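Long-range contact in chitinase (Jonesia denitrificans, PDB 5AA7), which probably cleaves chitin as a multidomain enzyme, this piece being its copper-binding lytic polysaccharide monooxygenase domain: residues T75-T80 against P102-T107. Residues are numbered along the deposited sequence; the frame is centred on the assembly and turned at random.
Sequences TAPHNT and PPTSLT. With CU1 (copper (I) ion), chain C.
The carbonyl oxygen of His78 is met by two groups: Thr80 OG1 donates a hydrogen bond to His78 O over 2.8 Å, and Pro102 CD touches the same oxygen at 3.1 Å, a close CH contact. The hydroxyl approaches at a C=O...donor angle of 151°, tilted 26° from the carbonyl plane. Threonine suits this place because its OG1, lying anti to its own carbonyl carbon (chi1 -62°), can turn back to the residue two before it while also bonding Trp124. The ring carbons CD and CG of Pro102 lie against that hydroxyl, with CD 3.6 Å from Thr80 OG1. Having no N-H, this proline offers the carbonyl only carbon-bound hydrogens, and its ring also packs on Trp83 and Leu74.

The contact joins the loop 75-80, between strands 68-74 and 80-87, to the segment leading into strand 105-110. One residue before His78, Pro77 turns its ring toward 102-107. Its CB rests 3.4 Å from Pro102 O, while Pro77 CG meets the methyl CG2 of Thr104 at 3.7 Å, the two side chains lying side by side. Thr104 brings that methyl, rather than its hydroxyl, against the ring.

Pro77 is also the centre of an inverse gamma turn, closed by a bond from His78 N to Ala76 O (2.9 Å); its ring restrains phi near the value such a turn uses. The turn sets Ala76 O 3.4 Å above the centre of the His78 ring, on one face. On the side of the loop away from Pro102, His78 NE2 binds copper(I) at 2.1 Å; His1 completes the histidine brace characteristic of these monooxygenases. No hydrogen bond joins the two segments, so they meet through proline rings, a methyl group and two carbonyl oxygens, of His78 and Pro102, set against proline carbons.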
ATOM      1  N   THR A  75     -11.171  -2.694  -5.879  1.00 12.28           N
ATOM      2  CA  THR A  75     -11.976  -3.384  -6.887  1.00 13.07           C
ATOM      3  C   THR A  75     -12.944  -4.383  -6.253  1.00 14.82           C
ATOM      4  O   THR A  75     -14.008  -4.656  -6.799  1.00 14.80           O
ATOM      5  CB  THR A  75     -11.101  -4.092  -7.940  1.00 14.94           C
ATOM      6  OG1 THR A  75     -10.237  -5.029  -7.292  1.00 15.91           O
ATOM      7  CG2 THR A  75     -10.264  -3.075  -8.706  1.00 20.59           C
ATOM      8  N   ALA A  76     -12.571  -4.941  -5.105  1.00 12.15           N
ATOM      9  CA  ALA A  76     -13.454  -5.837  -4.370  1.00 14.09           C
ATOM     10  C   ALA A  76     -13.363  -5.436  -2.917  1.00 13.48           C
ATOM     11  O   ALA A  76     -12.411  -5.812  -2.238  1.00 13.05           O
ATOM     12  CB  ALA A  76     -13.027  -7.286  -4.550  1.00 15.68           C
ATOM     13  N   PRO A  77     -14.337  -4.644  -2.443  1.00 13.76           N
ATOM     14  CA  PRO A  77     -14.267  -4.053  -1.101  1.00 13.26           C
ATOM     15  C   PRO A  77     -14.690  -5.028   0.001  1.00 12.97           C
ATOM     16  O   PRO A  77     -15.787  -4.931   0.560  1.00 13.91           O
ATOM     17  CB  PRO A  77     -15.244  -2.883  -1.194  1.00 15.12           C
ATOM     18  CG  PRO A  77     -16.298  -3.372  -2.164  1.00 15.21           C
ATOM     19  CD  PRO A  77     -15.542  -4.210  -3.180  1.00 14.36           C
ATOM     20  N   HIS A  78     -13.806  -5.963   0.321  1.00 13.38           N
ATOM     21  CA  HIS A  78     -14.095  -6.956   1.352  1.00 12.44           C
ATOM     22  C   HIS A  78     -14.362  -6.358   2.706  1.00 12.32           C
ATOM     23  O   HIS A  78     -13.791  -5.325   3.059  1.00 13.56           O
ATOM     24  CB  HIS A  78     -12.914  -7.881   1.519  1.00 12.33           C
ATOM     25  CG  HIS A  78     -12.475  -8.488   0.243  1.00 13.40           C
ATOM     26  ND1 HIS A  78     -13.317  -9.241  -0.541  1.00 16.37           N
ATOM     27  CD2 HIS A  78     -11.287  -8.446  -0.393  1.00 14.86           C
ATOM     28  CE1 HIS A  78     -12.668  -9.637  -1.617  1.00 17.77           C
ATOM     29  NE2 HIS A  78     -11.434  -9.177  -1.538  1.00 16.14           N
ATOM     30  N   ASN A  79     -15.208  -7.032   3.480  1.00 13.06           N
ATOM     31  CA  ASN A  79     -15.344  -6.680   4.884  1.00 11.93           C
ATOM     32  C   ASN A  79     -13.959  -6.643   5.525  1.00 11.56           C
ATOM     33  O   ASN A  79     -13.112  -7.505   5.271  1.00 12.70           O
ATOM     34  CB  ASN A  79     -16.257  -7.665   5.600  1.00 14.41           C
ATOM     35  CG  ASN A  79     -17.690  -7.546   5.138  1.00 17.65           C
ATOM     36  OD1 ASN A  79     -18.049  -8.044   4.075  1.00 24.55           O
ATOM     37  ND2 ASN A  79     -18.509  -6.854   5.923  1.00 21.44           N
ATOM     38  N   THR A  80     -13.743  -5.619   6.337  1.00 11.23           N
ATOM     39  CA  THR A  80     -12.397  -5.237   6.752  1.00 11.59           C
ATOM     40  C   THR A  80     -12.332  -5.144   8.259  1.00 11.96           C
ATOM     41  O   THR A  80     -13.269  -4.650   8.898  1.00 12.04           O
ATOM     42  CB  THR A  80     -12.050  -3.862   6.151  1.00 10.40           C
ATOM     43  OG1 THR A  80     -12.058  -3.962   4.721  1.00 11.61           O
ATOM     44  CG2 THR A  80     -10.684  -3.365   6.619  1.00 10.33           C
ATOM     45  N   PRO A 102     -15.811  -1.371   3.288  1.00 12.99           N
ATOM     46  CA  PRO A 102     -15.372   0.002   3.035  1.00 13.42           C
ATOM     47  C   PRO A 102     -15.917   0.503   1.694  1.00 12.35           C
ATOM     48  O   PRO A 102     -16.294  -0.316   0.849  1.00 16.07           O
ATOM     49  CB  PRO A 102     -13.848  -0.137   2.959  1.00 15.64           C
ATOM     50  CG  PRO A 102     -13.655  -1.521   2.408  1.00 13.86           C
ATOM     51  CD  PRO A 102     -14.755  -2.360   2.995  1.00 14.19           C
ATOM     52  N   PRO A 103     -15.964   1.826   1.499  1.00 12.62           N
ATOM     53  CA  PRO A 103     -16.286   2.351   0.167  1.00 13.57           C
ATOM     54  C   PRO A 103     -15.166   1.993  -0.805  1.00 14.98           C
ATOM     55  O   PRO A 103     -14.024   1.820  -0.372  1.00 14.63           O
ATOM     56  CB  PRO A 103     -16.328   3.867   0.387  1.00 15.49           C
ATOM     57  CG  PRO A 103     -15.452   4.096   1.575  1.00 18.65           C
ATOM     58  CD  PRO A 103     -15.625   2.893   2.458  1.00 15.64           C
ATOM     59  N   THR A 104     -15.476   1.878  -2.093  1.00 13.59           N
ATOM     60  CA  THR A 104     -14.448   1.526  -3.073  1.00 12.50           C
ATOM     61  C   THR A 104     -13.460   2.660  -3.338  1.00 13.42           C
ATOM     62  O   THR A 104     -12.373   2.419  -3.857  1.00 14.17           O
ATOM     63  CB  THR A 104     -15.047   1.021  -4.395  1.00 15.20           C
ATOM     64  OG1 THR A 104     -16.038   1.949  -4.852  1.00 17.21           O
ATOM     65  CG2 THR A 104     -15.698  -0.336  -4.186  1.00 16.86           C
ATOM     66  N   SER A 105     -13.850   3.892  -3.012  1.00 12.27           N
ATOM     67  CA  SER A 105     -12.921   5.012  -2.961  1.00 12.32           C
ATOM     68  C   SER A 105     -12.821   5.438  -1.497  1.00 13.02           C
ATOM     69  O   SER A 105     -13.788   5.951  -0.915  1.00 15.61           O
ATOM     70  CB  SER A 105     -13.419   6.166  -3.823  1.00 18.79           C
ATOM     71  OG  SER A 105     -12.485   7.231  -3.805  1.00 24.22           O
ATOM     72  N   LEU A 106     -11.664   5.190  -0.891  1.00 12.92           N
ATOM     73  CA  LEU A 106     -11.480   5.374   0.549  1.00 12.75           C
ATOM     74  C   LEU A 106     -10.260   6.244   0.795  1.00 12.47           C
ATOM     75  O   LEU A 106      -9.189   5.971   0.251  1.00 15.12           O
ATOM     76  CB  LEU A 106     -11.275   4.019   1.235  1.00 15.18           C
ATOM     77  CG  LEU A 106     -10.893   4.070   2.713  1.00 14.86           C
ATOM     78  CD1 LEU A 106     -12.007   4.693   3.522  1.00 17.87           C
ATOM     79  CD2 LEU A 106     -10.600   2.664   3.193  1.00 18.01           C
ATOM     80  N   THR A 107     -10.415   7.289   1.607  1.00 12.02           N
ATOM     81  CA  THR A 107      -9.306   8.195   1.911  1.00 12.30           C
ATOM     82  C   THR A 107      -9.060   8.261   3.411  1.00 12.81           C
ATOM     83  O   THR A 107      -9.989   8.464   4.194  1.00 15.89           O
ATOM     84  CB  THR A 107      -9.577   9.611   1.376  1.00 13.60           C
ATOM     85  OG1 THR A 107      -9.702   9.562  -0.054  1.00 16.37           O
ATOM     86  CG2 THR A 107      -8.441  10.577   1.740  1.00 16.69           C
TER
HETATM   87 CU   CU1 C1143      -9.996  -9.138  -3.014  1.00 18.74          CU